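Local atomic coordinates of hydrogenase maturation factor (PDB entry 3VTI), a protein that probably receives a carbamoyl group from HypF and converts it to a nitrile by ATP-dependent dehydration during the maturation of [NiFe]-hydrogenases. Residues Lys139-Gly144 / Ile194-Asp199; Pro143-Leu148 / Val256-Tyr261; Val218-Tyr223 / Gly282-Ser287. One frame throughout, in Å; residues are numbered along the deposited sequence.

Interaction 1 of 3, residues Lys139-Gly144 / Ile194-Asp199. With MG (magnesium ion), chain K.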
ATOM      1  N   LYS C 139     -20.877 -21.127   9.081  1.00 53.54           N
ATOM      2  CA  LYS C 139     -21.744 -21.560  10.185  0.60 56.38           C
ATOM      3  C   LYS C 139     -22.455 -22.899   9.950  1.00 57.18           C
ATOM      4  O   LYS C 139     -23.163 -23.383  10.830  1.00 59.29           O
ATOM      5  CB  LYS C 139     -22.790 -20.481  10.480  1.00 57.70           C
ATOM      6  CG  LYS C 139     -22.291 -19.381  11.405  1.00 60.39           C
ATOM      7  CD  LYS C 139     -23.129 -18.110  11.294  1.00 64.49           C
ATOM      8  CE  LYS C 139     -22.718 -17.295  10.061  1.00 64.36           C
ATOM      9  NZ  LYS C 139     -23.723 -16.235   9.750  1.00 67.01           N
ATOM     10  N   ASN C 140     -22.256 -23.492   8.773  1.00 56.01           N
ATOM     11  CA  ASN C 140     -23.098 -24.601   8.301  1.00 57.11           C
ATOM     12  C   ASN C 140     -22.595 -26.015   8.588  1.00 57.53           C
ATOM     13  O   ASN C 140     -23.263 -26.979   8.243  1.00 58.89           O
ATOM     14  CB  ASN C 140     -23.391 -24.461   6.795  1.00 56.24           C
ATOM     15  CG  ASN C 140     -24.477 -23.428   6.492  1.00 56.73           C
ATOM     16  OD1 ASN C 140     -25.054 -22.824   7.399  1.00 58.58           O
ATOM     17  ND2 ASN C 140     -24.760 -23.228   5.208  1.00 54.77           N
ATOM     18  N   ALA C 141     -21.428 -26.147   9.207  1.00 56.69           N
ATOM     19  CA  ALA C 141     -20.910 -27.469   9.523  1.00 57.39           C
ATOM     20  C   ALA C 141     -21.653 -28.113  10.710  1.00 59.87           C
ATOM     21  O   ALA C 141     -21.820 -27.490  11.763  1.00 60.58           O
ATOM     22  CB  ALA C 141     -19.413 -27.407   9.771  1.00 56.02           C
ATOM     23  N   LYS C 142     -22.113 -29.349  10.502  1.00 61.10           N
ATOM     24  CA  LYS C 142     -22.721 -30.187  11.546  1.00 63.82           C
ATOM     25  C   LYS C 142     -21.854 -31.432  11.782  1.00 63.91           C
ATOM     26  O   LYS C 142     -21.182 -31.891  10.859  1.00 62.58           O
ATOM     27  CB  LYS C 142     -24.138 -30.648  11.147  1.00 65.77           C
ATOM     28  CG  LYS C 142     -25.128 -29.570  10.703  1.00 67.18           C
ATOM     29  CD  LYS C 142     -25.558 -28.640  11.834  1.00 71.40           C
ATOM     30  CE  LYS C 142     -26.583 -27.616  11.341  1.00 72.83           C
ATOM     31  NZ  LYS C 142     -26.532 -26.317  12.090  1.00 73.35           N
ATOM     32  N   PRO C 143     -21.861 -31.989  13.014  1.00 65.80           N
ATOM     33  CA  PRO C 143     -21.124 -33.233  13.269  1.00 66.36           C
ATOM     34  C   PRO C 143     -21.568 -34.366  12.339  1.00 66.92           C
ATOM     35  O   PRO C 143     -22.768 -34.592  12.163  1.00 68.22           O
ATOM     36  CB  PRO C 143     -21.490 -33.567  14.716  1.00 69.04           C
ATOM     37  CG  PRO C 143     -21.845 -32.266  15.323  1.00 69.04           C
ATOM     38  CD  PRO C 143     -22.516 -31.487  14.238  1.00 67.61           C
ATOM     39  N   GLY C 144     -20.604 -35.058  11.741  1.00 65.88           N
ATOM     40  CA  GLY C 144     -20.898 -36.089  10.750  1.00 66.26           C
ATOM     41  C   GLY C 144     -20.514 -35.686   9.336  1.00 63.95           C
ATOM     42  O   GLY C 144     -20.397 -36.539   8.453  1.00 64.49           O
ATOM     43  N   ILE C 194     -23.380 -29.229  -0.052  1.00 53.03           N
ATOM     44  CA  ILE C 194     -22.197 -28.403   0.145  1.00 50.51           C
ATOM     45  C   ILE C 194     -22.526 -27.419   1.266  1.00 50.41           C
ATOM     46  O   ILE C 194     -23.414 -26.570   1.133  1.00 50.45           O
ATOM     47  CB  ILE C 194     -21.808 -27.630  -1.145  1.00 49.32           C
ATOM     48  CG1 ILE C 194     -21.559 -28.590  -2.322  1.00 49.48           C
ATOM     49  CG2 ILE C 194     -20.634 -26.663  -0.886  1.00 47.00           C
ATOM     50  CD1 ILE C 194     -20.328 -29.483  -2.211  1.00 47.72           C
ATOM     51  N   LYS C 195     -21.810 -27.548   2.375  1.00 50.05           N
ATOM     52  CA  LYS C 195     -22.122 -26.777   3.569  1.00 50.15           C
ATOM     53  C   LYS C 195     -21.180 -25.600   3.791  1.00 48.28           C
ATOM     54  O   LYS C 195     -21.635 -24.499   4.092  1.00 48.59           O
ATOM     55  CB  LYS C 195     -22.186 -27.698   4.781  1.00 51.58           C
ATOM     56  CG  LYS C 195     -23.469 -28.511   4.818  1.00 53.66           C
ATOM     57  CD  LYS C 195     -23.318 -29.662   5.757  1.00 57.29           C
ATOM     58  CE  LYS C 195     -24.604 -29.985   6.493  1.00 60.55           C
ATOM     59  NZ  LYS C 195     -24.929 -28.955   7.519  1.00 61.24           N
ATOM     60  N   VAL C 196     -19.879 -25.826   3.616  1.00 46.79           N
ATOM     61  CA  VAL C 196     -18.864 -24.778   3.811  1.00 44.85           C
ATOM     62  C   VAL C 196     -17.842 -24.779   2.680  1.00 43.54           C
ATOM     63  O   VAL C 196     -17.429 -25.838   2.201  1.00 43.82           O
ATOM     64  CB  VAL C 196     -18.110 -24.935   5.147  1.00 44.86           C
ATOM     65  CG1 VAL C 196     -16.993 -23.871   5.286  1.00 43.11           C
ATOM     66  CG2 VAL C 196     -19.076 -24.883   6.317  1.00 45.71           C
ATOM     67  N   LEU C 197     -17.449 -23.582   2.257  1.00 42.28           N
ATOM     68  CA  LEU C 197     -16.401 -23.403   1.275  1.00 41.33           C
ATOM     69  C   LEU C 197     -15.513 -22.261   1.739  1.00 40.68           C
ATOM     70  O   LEU C 197     -16.003 -21.167   2.004  1.00 40.90           O
ATOM     71  CB  LEU C 197     -16.987 -23.080  -0.104  1.00 40.91           C
ATOM     72  CG  LEU C 197     -17.704 -24.179  -0.892  1.00 41.86           C
ATOM     73  CD1 LEU C 197     -18.326 -23.597  -2.146  1.00 42.46           C
ATOM     74  CD2 LEU C 197     -16.772 -25.319  -1.259  1.00 41.33           C
ATOM     75  N   ARG C 198     -14.216 -22.521   1.854  1.00 40.44           N
ATOM     76  CA  ARG C 198     -13.252 -21.462   2.165  1.00 40.41           C
ATOM     77  C   ARG C 198     -11.862 -21.777   1.626  1.00 40.06           C
ATOM     78  O   ARG C 198     -11.378 -22.903   1.743  1.00 40.79           O
ATOM     79  CB  ARG C 198     -13.188 -21.178   3.671  1.00 40.62           C
ATOM     80  CG  ARG C 198     -12.241 -20.050   4.041  1.00 39.75           C
ATOM     81  CD  ARG C 198     -12.545 -19.486   5.421  1.00 40.23           C
ATOM     82  NE  ARG C 198     -13.764 -18.679   5.409  1.00 40.15           N
ATOM     83  CZ  ARG C 198     -14.266 -18.042   6.466  1.00 40.90           C
ATOM     84  NH1 ARG C 198     -13.662 -18.097   7.651  1.00 41.01           N
ATOM     85  NH2 ARG C 198     -15.382 -17.343   6.334  1.00 40.93           N
ATOM     86  N   ASP C 199     -11.235 -20.774   1.032  1.00 39.53           N
ATOM     87  CA  ASP C 199      -9.854 -20.886   0.588  1.00 39.54           C
ATOM     88  C   ASP C 199      -8.866 -20.610   1.732  1.00 39.91           C
ATOM     89  O   ASP C 199      -8.967 -19.579   2.401  1.00 39.77           O
ATOM     90  CB  ASP C 199      -9.596 -19.969  -0.617  1.00 38.85           C
ATOM     91  CG  ASP C 199      -9.964 -18.514  -0.358  1.00 38.47           C
ATOM     92  OD1 ASP C 199     -10.822 -18.228   0.516  1.00 36.60           O
ATOM     93  OD2 ASP C 199      -9.392 -17.652  -1.071  1.00 39.59           O
TER
HETATM   94 MG    MG K 401     -11.273 -16.157   1.612  1.00 28.56          MG
HETATM   95  O   HOH W   1     -11.997 -14.575   3.259  1.00 27.32           O
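Lys195 curls around the carbonyl oxygen of Asn140, and the whole length of its side chain keeps close to that one atom. CB of Lys195 stands 4.0 Å from CB of Asn140; CB, CG, CD and CE then pass Asn140 O in turn, the last at 3.7 Å. Bends at the outer torsions, chi3 145° and chi4 -72°, fold the ammonium back, and NZ of Lys195 donates a hydrogen bond of 2.7 Å to Asn140 O, nearly along the C=O axis. NZ also meets CG of Lys142 at 3.2 Å, where the two lysine chains cross at about a right angle. From the other side of the contact, CB of Asn140 sits 3.2 Å from the carbonyl O of Lys195, while ND2 of Asn140 is hydrogen-bonded to OD1 of Asn135. Strand 194-198 carries a classic beta bulge here, Lys195 and Val196 together standing opposite the single residue Val256; it is the outermost strand of the C-terminal domain's mixed sheet within this chain. Within the bulge, CG2 of Val196 packs 4.3 Å from CB of Ala141; helix 204-216 covers both through Ile212. At the far end of the segment Asp199 OD1 binds the magnesium ion at 2.4 Å, a site completed by Asp22, Asp60 and a water, and the preceding Arg198 forms salt bridges with Asp22 and Glu211.

Interaction 2 of 3, residues Pro143-Leu148 / Val256-Tyr261; sequences PGDIVL and VVERDY
The guanidinium group of Arg259 presents an edge to Gly144 O, which lies near its plane; CB, CG and CD of Arg259 all pass close to the same oxygen, CD at 3.4 Å. The group is held from elsewhere, NH2 forming a salt bridge with Glu283. In the second flat group, the carboxylate of Asp145, OD1 stands 3.3 Å from Val257 O, and since both can only accept, no hydrogen bond joins them; OD2 takes a hydrogen bond from the backbone N of Lys142. These groups border an antiparallel pairing of strands 146-149 and 254-257, neighbours in the mixed sheet of the AIR synthase-related C-terminal domain. Ile146 and Val257 are the hydrogen-bonded pair: Ile146 N to Val257 O and Val257 N to Ile146 O each span 3.0 Å. Val147 and Val256 form the adjoining non-hydrogen-bonded pair, and the CA-H of Val256 adds a contact to Ile146 O. On the face carrying Ile146 and Val257, CG2 of Val257 lies between its own backbone N and carbonyl carbon, and there it meets CD1 of Leu148 at 3.7 Å, the two side chains crossing at about a right angle. Helix 262-270 covers this face, with Ala262 against Ile146 and Val257, and Leu266 against Leu148. Toward the opposite face, which carries Val256, CG1 of Val256 packs 3.5 Å from CB of Asp145.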
ATOM      1  N   PRO C 143     -21.861 -31.989  13.014  1.00 65.80           N
ATOM      2  CA  PRO C 143     -21.124 -33.233  13.269  1.00 66.36           C
ATOM      3  C   PRO C 143     -21.568 -34.366  12.339  1.00 66.92           C
ATOM      4  O   PRO C 143     -22.768 -34.592  12.163  1.00 68.22           O
ATOM      5  CB  PRO C 143     -21.490 -33.567  14.716  1.00 69.04           C
ATOM      6  CG  PRO C 143     -21.845 -32.266  15.323  1.00 69.04           C
ATOM      7  CD  PRO C 143     -22.516 -31.487  14.238  1.00 67.61           C
ATOM      8  N   GLY C 144     -20.604 -35.058  11.741  1.00 65.88           N
ATOM      9  CA  GLY C 144     -20.898 -36.089  10.750  1.00 66.26           C
ATOM     10  C   GLY C 144     -20.514 -35.686   9.336  1.00 63.95           C
ATOM     11  O   GLY C 144     -20.397 -36.539   8.453  1.00 64.49           O
ATOM     12  N   ASP C 145     -20.330 -34.385   9.119  1.00 61.57           N
ATOM     13  CA  ASP C 145     -19.907 -33.858   7.824  1.00 59.12           C
ATOM     14  C   ASP C 145     -18.473 -34.259   7.538  1.00 57.60           C
ATOM     15  O   ASP C 145     -17.693 -34.505   8.464  1.00 58.48           O
ATOM     16  CB  ASP C 145     -19.983 -32.327   7.806  1.00 57.66           C
ATOM     17  CG  ASP C 145     -21.403 -31.800   7.740  1.00 59.07           C
ATOM     18  OD1 ASP C 145     -22.300 -32.513   7.247  1.00 60.74           O
ATOM     19  OD2 ASP C 145     -21.616 -30.649   8.178  1.00 59.45           O
ATOM     20  N   ILE C 146     -18.128 -34.298   6.253  1.00 55.56           N
ATOM     21  CA  ILE C 146     -16.786 -34.660   5.800  1.00 53.51           C
ATOM     22  C   ILE C 146     -16.046 -33.423   5.307  1.00 50.90           C
ATOM     23  O   ILE C 146     -16.636 -32.536   4.690  1.00 49.78           O
ATOM     24  CB  ILE C 146     -16.843 -35.739   4.681  1.00 54.19           C
ATOM     25  CG1 ILE C 146     -17.577 -37.005   5.169  1.00 56.19           C
ATOM     26  CG2 ILE C 146     -15.452 -36.056   4.131  1.00 52.90           C
ATOM     27  CD1 ILE C 146     -16.897 -37.775   6.307  1.00 56.16           C
ATOM     28  N   VAL C 147     -14.750 -33.370   5.597  1.00 49.65           N
ATOM     29  CA  VAL C 147     -13.911 -32.265   5.186  0.50 47.10           C
ATOM     30  C   VAL C 147     -13.012 -32.721   4.055  1.00 46.28           C
ATOM     31  O   VAL C 147     -12.327 -33.735   4.172  1.00 47.19           O
ATOM     32  CB  VAL C 147     -13.041 -31.766   6.348  1.00 46.91           C
ATOM     33  CG1 VAL C 147     -12.383 -30.438   5.994  1.00 45.13           C
ATOM     34  CG2 VAL C 147     -13.876 -31.607   7.598  1.00 47.96           C
ATOM     35  N   LEU C 148     -13.016 -31.959   2.967  1.00 44.73           N
ATOM     36  CA  LEU C 148     -12.132 -32.204   1.838  0.60 44.04           C
ATOM     37  C   LEU C 148     -11.261 -30.980   1.545  1.00 42.96           C
ATOM     38  O   LEU C 148     -11.624 -29.840   1.878  1.00 42.34           O
ATOM     39  CB  LEU C 148     -12.944 -32.571   0.594  0.60 43.94           C
ATOM     40  CG  LEU C 148     -13.770 -33.853   0.634  0.60 44.86           C
ATOM     41  CD1 LEU C 148     -15.166 -33.602   1.167  0.60 44.40           C
ATOM     42  CD2 LEU C 148     -13.843 -34.449  -0.744  0.60 44.67           C
ATOM     43  N   VAL C 256     -16.595 -28.557   3.142  1.00 44.16           N
ATOM     44  CA  VAL C 256     -17.353 -29.392   4.065  1.00 46.58           C
ATOM     45  C   VAL C 256     -18.646 -29.838   3.371  1.00 48.19           C
ATOM     46  O   VAL C 256     -19.331 -29.017   2.766  1.00 47.85           O
ATOM     47  CB  VAL C 256     -17.647 -28.646   5.392  1.00 46.74           C
ATOM     48  CG1 VAL C 256     -18.256 -29.571   6.406  1.00 47.91           C
ATOM     49  CG2 VAL C 256     -16.364 -28.056   5.958  1.00 45.97           C
ATOM     50  N   VAL C 257     -18.962 -31.133   3.452  1.00 50.56           N
ATOM     51  CA  VAL C 257     -20.137 -31.712   2.774  1.00 52.92           C
ATOM     52  C   VAL C 257     -20.919 -32.678   3.655  1.00 55.70           C
ATOM     53  O   VAL C 257     -20.408 -33.165   4.662  1.00 56.62           O
ATOM     54  CB  VAL C 257     -19.760 -32.497   1.477  1.00 52.79           C
ATOM     55  CG1 VAL C 257     -19.117 -31.597   0.465  1.00 51.68           C
ATOM     56  CG2 VAL C 257     -18.836 -33.659   1.793  1.00 53.59           C
ATOM     57  N   GLU C 258     -22.155 -32.968   3.256  1.00 57.71           N
ATOM     58  CA  GLU C 258     -22.913 -34.052   3.862  1.00 60.66           C
ATOM     59  C   GLU C 258     -22.215 -35.387   3.640  1.00 61.55           C
ATOM     60  O   GLU C 258     -21.650 -35.644   2.571  1.00 60.77           O
ATOM     61  CB  GLU C 258     -24.343 -34.114   3.319  1.00 62.37           C
ATOM     62  CG  GLU C 258     -25.277 -33.080   3.922  1.00 63.41           C
ATOM     63  CD  GLU C 258     -26.687 -33.606   4.118  1.00 66.47           C
ATOM     64  OE1 GLU C 258     -26.839 -34.628   4.818  1.00 69.01           O
ATOM     65  OE2 GLU C 258     -27.640 -32.993   3.582  1.00 67.11           O
ATOM     66  N   ARG C 259     -22.277 -36.229   4.665  1.00 63.46           N
ATOM     67  CA  ARG C 259     -21.597 -37.511   4.689  1.00 64.72           C
ATOM     68  C   ARG C 259     -21.796 -38.340   3.411  1.00 65.23           C
ATOM     69  O   ARG C 259     -20.827 -38.871   2.860  1.00 64.54           O
ATOM     70  CB  ARG C 259     -22.065 -38.303   5.913  1.00 67.58           C
ATOM     71  CG  ARG C 259     -21.039 -39.273   6.450  1.00 70.20           C
ATOM     72  CD  ARG C 259     -21.396 -39.756   7.847  1.00 74.70           C
ATOM     73  NE  ARG C 259     -20.193 -40.025   8.641  1.00 75.95           N
ATOM     74  CZ  ARG C 259     -19.549 -41.190   8.661  1.00 77.96           C
ATOM     75  NH1 ARG C 259     -19.980 -42.202   7.923  1.00 79.54           N
ATOM     76  NH2 ARG C 259     -18.470 -41.346   9.419  1.00 78.63           N
ATOM     77  N   ASP C 260     -23.045 -38.445   2.948  1.00 66.34           N
ATOM     78  CA  ASP C 260     -23.387 -39.281   1.792  1.00 67.36           C
ATOM     79  C   ASP C 260     -22.886 -38.716   0.456  1.00 65.17           C
ATOM     80  O   ASP C 260     -22.817 -39.431  -0.537  1.00 65.96           O
ATOM     81  CB  ASP C 260     -24.906 -39.536   1.731  1.00 69.98           C
ATOM     82  CG  ASP C 260     -25.329 -40.824   2.448  1.00 73.60           C
ATOM     83  OD1 ASP C 260     -24.482 -41.467   3.111  1.00 74.55           O
ATOM     84  OD2 ASP C 260     -26.522 -41.197   2.343  1.00 75.98           O
ATOM     85  N   TYR C 261     -22.515 -37.439   0.436  1.00 62.61           N
ATOM     86  CA  TYR C 261     -22.129 -36.782  -0.815  1.00 60.54           C
ATOM     87  C   TYR C 261     -20.629 -36.562  -0.966  1.00 58.28           C
ATOM     88  O   TYR C 261     -20.177 -36.033  -1.986  1.00 56.84           O
ATOM     89  CB  TYR C 261     -22.909 -35.472  -0.996  1.00 59.55           C
ATOM     90  CG  TYR C 261     -24.393 -35.701  -1.133  1.00 61.50           C
ATOM     91  CD1 TYR C 261     -24.991 -35.794  -2.387  1.00 62.30           C
ATOM     92  CD2 TYR C 261     -25.198 -35.861  -0.002  1.00 62.92           C
ATOM     93  CE1 TYR C 261     -26.361 -36.025  -2.509  1.00 64.23           C
ATOM     94  CE2 TYR C 261     -26.555 -36.085  -0.113  1.00 64.24           C
ATOM     95  CZ  TYR C 261     -27.131 -36.165  -1.365  1.00 65.31           C
ATOM     96  OH  TYR C 261     -28.479 -36.381  -1.463  1.00 67.87           O
TER

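Interaction 3 of 3, residues Val218-Tyr223 / Gly282-Ser287; sequences VGIKIY and GEVNDS
Val284 places CG1 opposite its own backbone N (chi1 175°), and this carries the methyl over to Val218, whose CG2 it meets at 3.6 Å. The two valines sit where strand 219-223 joins the end of strand 279-285, antiparallel neighbours in the seven-stranded mixed sheet of the C-terminal domain; the strand axes run 159° apart. Lys221 and Glu283 make a hydrogen-bonded pair, with Lys221 N reaching Glu283 O at 2.8 Å in an almost straight bond (177°). The return bond from Glu283 N to Lys221 O is less sure, since the position of Lys221 O is uncertain in the model. Nearer the strand end, the bond from Gly219 N to Asn285 O is weak at 3.4 Å. Ile220 faces Val284 and Ile222 faces Gly282 in non-hydrogen-bonded pairs; the two isoleucines lie on the face covered by helix 204-216, where both touch Leu209. At the Gly282 end the Tyr223 ring turns its edge to Gly282, whose CA lies in the ring plane, 4.0 Å from CD2 of Tyr223. On the face of Lys221 and Asn285, CB of Lys221 rests 3.8 Å from OD1 and from ND2 of the Asn285 amide, while NZ goes on to Asn293 and Ser299. An acidic side chain of another protein's chain packs on Asn285, and one also on Ser287. Across the end of the strand, Asn285 ND2 donates to Ser287 OG over 3.1 Å, the hydroxyl tilted out of the amide plane.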
ATOM      1  N   VAL C 218     -18.494 -26.395  16.280  1.00 58.66           N
ATOM      2  CA  VAL C 218     -18.172 -27.814  16.157  1.00 58.93           C
ATOM      3  C   VAL C 218     -16.665 -28.036  16.272  1.00 58.13           C
ATOM      4  O   VAL C 218     -15.900 -27.088  16.428  1.00 56.90           O
ATOM      5  CB  VAL C 218     -18.639 -28.392  14.792  1.00 57.96           C
ATOM      6  CG1 VAL C 218     -20.162 -28.322  14.644  1.00 59.34           C
ATOM      7  CG2 VAL C 218     -17.932 -27.690  13.626  1.00 54.52           C
ATOM      8  N   GLY C 219     -16.246 -29.295  16.189  1.00 58.77           N
ATOM      9  CA  GLY C 219     -14.829 -29.631  16.113  1.00 58.18           C
ATOM     10  C   GLY C 219     -14.505 -30.290  14.792  1.00 56.64           C
ATOM     11  O   GLY C 219     -15.409 -30.673  14.052  1.00 56.65           O
ATOM     12  N   ILE C 220     -13.217 -30.403  14.482  1.00 55.63           N
ATOM     13  CA  ILE C 220     -12.785 -31.028  13.230  1.00 54.36           C
ATOM     14  C   ILE C 220     -11.573 -31.928  13.447  1.00 55.11           C
ATOM     15  O   ILE C 220     -10.575 -31.522  14.062  1.00 55.46           O
ATOM     16  CB  ILE C 220     -12.489 -29.991  12.103  1.00 51.79           C
ATOM     17  CG1 ILE C 220     -13.732 -29.140  11.819  1.00 51.20           C
ATOM     18  CG2 ILE C 220     -12.072 -30.708  10.816  1.00 51.05           C
ATOM     19  CD1 ILE C 220     -13.595 -28.174  10.666  1.00 48.90           C
ATOM     20  N   LYS C 221     -11.686 -33.135  12.930  1.00 55.53           N
ATOM     21  CA  LYS C 221     -10.608 -34.066  12.966  1.00 56.32           C
ATOM     22  C   LYS C 221     -10.070 -34.329  11.592  1.00 54.89           C
ATOM     23  O   LYS C 221     -10.780 -34.719  10.709  1.00 54.47           O
ATOM     24  CB  LYS C 221     -11.057 -35.364  13.600  1.00 58.34           C
ATOM     25  CG  LYS C 221      -9.953 -36.362  13.767  1.00 59.91           C
ATOM     26  CD  LYS C 221     -10.302 -37.371  14.817  1.00 62.97           C
ATOM     27  CE  LYS C 221     -10.037 -36.861  16.206  1.00 62.85           C
ATOM     28  NZ  LYS C 221      -8.954 -37.600  16.863  1.00 64.85           N
ATOM     29  N   ILE C 222      -8.786 -34.103  11.434  1.00 54.24           N
ATOM     30  CA  ILE C 222      -8.103 -34.433  10.186  1.00 53.27           C
ATOM     31  C   ILE C 222      -7.067 -35.560  10.334  1.00 55.14           C
ATOM     32  O   ILE C 222      -6.657 -35.924  11.444  1.00 56.30           O
ATOM     33  CB  ILE C 222      -7.496 -33.189   9.490  1.00 51.13           C
ATOM     34  CG1 ILE C 222      -6.402 -32.548  10.351  1.00 51.46           C
ATOM     35  CG2 ILE C 222      -8.597 -32.193   9.133  1.00 49.61           C
ATOM     36  CD1 ILE C 222      -5.654 -31.398   9.670  1.00 49.41           C
ATOM     37  N   TYR C 223      -6.658 -36.112   9.195  1.00 55.46           N
ATOM     38  CA  TYR C 223      -5.784 -37.279   9.168  1.00 57.77           C
ATOM     39  C   TYR C 223      -4.479 -36.978   8.446  1.00 57.57           C
ATOM     40  O   TYR C 223      -4.472 -36.635   7.262  1.00 56.43           O
ATOM     41  CB  TYR C 223      -6.522 -38.498   8.581  1.00 58.69           C
ATOM     42  CG  TYR C 223      -7.691 -38.919   9.449  1.00 60.17           C
ATOM     43  CD1 TYR C 223      -7.533 -39.877  10.449  1.00 62.96           C
ATOM     44  CD2 TYR C 223      -8.946 -38.319   9.306  1.00 59.63           C
ATOM     45  CE1 TYR C 223      -8.605 -40.246  11.273  1.00 64.97           C
ATOM     46  CE2 TYR C 223     -10.018 -38.675  10.120  1.00 61.76           C
ATOM     47  CZ  TYR C 223      -9.841 -39.640  11.100  1.00 64.14           C
ATOM     48  OH  TYR C 223     -10.898 -39.990  11.906  1.00 65.88           O
ATOM     49  N   GLY C 282     -10.697 -35.254   6.595  1.00 53.87           N
ATOM     50  CA  GLY C 282     -11.196 -35.310   7.954  1.00 55.86           C
ATOM     51  C   GLY C 282     -12.698 -35.367   8.116  1.00 57.62           C
ATOM     52  O   GLY C 282     -13.433 -35.636   7.161  1.00 57.62           O
ATOM     53  N   GLU C 283     -13.138 -35.109   9.348  1.00 59.44           N
ATOM     54  CA  GLU C 283     -14.534 -35.232   9.762  1.00 61.54           C
ATOM     55  C   GLU C 283     -14.851 -34.167  10.816  1.00 61.74           C
ATOM     56  O   GLU C 283     -14.019 -33.854  11.664  1.00 61.69           O
ATOM     57  CB  GLU C 283     -14.817 -36.644  10.329  1.00 64.11           C
ATOM     58  CG  GLU C 283     -16.300 -36.991  10.440  1.00 67.02           C
ATOM     59  CD  GLU C 283     -16.583 -38.363  11.065  1.00 72.30           C
ATOM     60  OE1 GLU C 283     -16.234 -38.581  12.250  1.00 75.03           O
ATOM     61  OE2 GLU C 283     -17.195 -39.218  10.379  1.00 72.86           O
ATOM     62  N   VAL C 284     -16.064 -33.625  10.748  1.00 62.33           N
ATOM     63  CA  VAL C 284     -16.561 -32.652  11.711  1.00 63.02           C
ATOM     64  C   VAL C 284     -17.018 -33.351  13.006  1.00 66.17           C
ATOM     65  O   VAL C 284     -17.904 -34.212  12.990  1.00 67.66           O
ATOM     66  CB  VAL C 284     -17.709 -31.823  11.103  1.00 62.38           C
ATOM     67  CG1 VAL C 284     -18.318 -30.895  12.134  1.00 63.27           C
ATOM     68  CG2 VAL C 284     -17.216 -31.036   9.902  1.00 59.52           C
ATOM     69  N   ASN C 285     -16.399 -32.953  14.115  1.00 67.39           N
ATOM     70  CA  ASN C 285     -16.589 -33.562  15.430  1.00 70.56           C
ATOM     71  C   ASN C 285     -17.723 -32.953  16.227  1.00 72.19           C
ATOM     72  O   ASN C 285     -18.299 -31.934  15.851  1.00 71.30           O
ATOM     73  CB  ASN C 285     -15.317 -33.406  16.274  1.00 70.87           C
ATOM     74  CG  ASN C 285     -14.256 -34.431  15.946  1.00 72.02           C
ATOM     75  OD1 ASN C 285     -14.472 -35.360  15.158  1.00 74.34           O
ATOM     76  ND2 ASN C 285     -13.092 -34.278  16.571  1.00 72.23           N
ATOM     77  N   ASP C 286     -18.010 -33.608  17.345  1.00 75.16           N
ATOM     78  CA  ASP C 286     -18.919 -33.137  18.376  1.00 77.35           C
ATOM     79  C   ASP C 286     -18.118 -32.210  19.291  1.00 77.21           C
ATOM     80  O   ASP C 286     -18.659 -31.259  19.865  1.00 77.85           O
ATOM     81  CB  ASP C 286     -19.440 -34.350  19.180  1.00 80.47           C
ATOM     82  CG  ASP C 286     -20.815 -34.116  19.797  1.00 82.99           C
ATOM     83  OD1 ASP C 286     -21.596 -33.290  19.275  1.00 83.16           O
ATOM     84  OD2 ASP C 286     -21.131 -34.779  20.805  1.00 86.17           O
ATOM     85  N   SER C 287     -16.825 -32.519  19.427  1.00 76.42           N
ATOM     86  CA  SER C 287     -15.906 -31.774  20.271  1.00 76.22           C
ATOM     87  C   SER C 287     -15.734 -30.405  19.663  1.00 74.07           C
ATOM     88  O   SER C 287     -15.741 -30.264  18.439  1.00 72.19           O
ATOM     89  CB  SER C 287     -14.549 -32.476  20.309  1.00 76.11           C
ATOM     90  OG  SER C 287     -13.945 -32.507  19.021  1.00 72.47           O
TER

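Overall arrangement
From the N terminus, the loop 139-144 runs into strand 146-149, so interactions 1 and 2 share Pro143 and Gly144. Interaction 1 closes first, at 194-199; interaction 2, from the overlapping start, closes a longer loop at 256-261. Interaction 3 opens at 218-223, after interaction 1 has closed, and ends at 282-287, so it crosses interaction 2. Interaction 1 sets the loop against edge strand 194-198, which leads into the magnesium ligand Asp199; interactions 2 and 3 each pair two strands. Backbone bonds between the contacts join these into a run of five strands ending at 219-223, with 290-293 and 299-301 beyond, and a probable hydrogen bond from Gly144 N to Val284 O links interactions 1 and 2 to interaction 3.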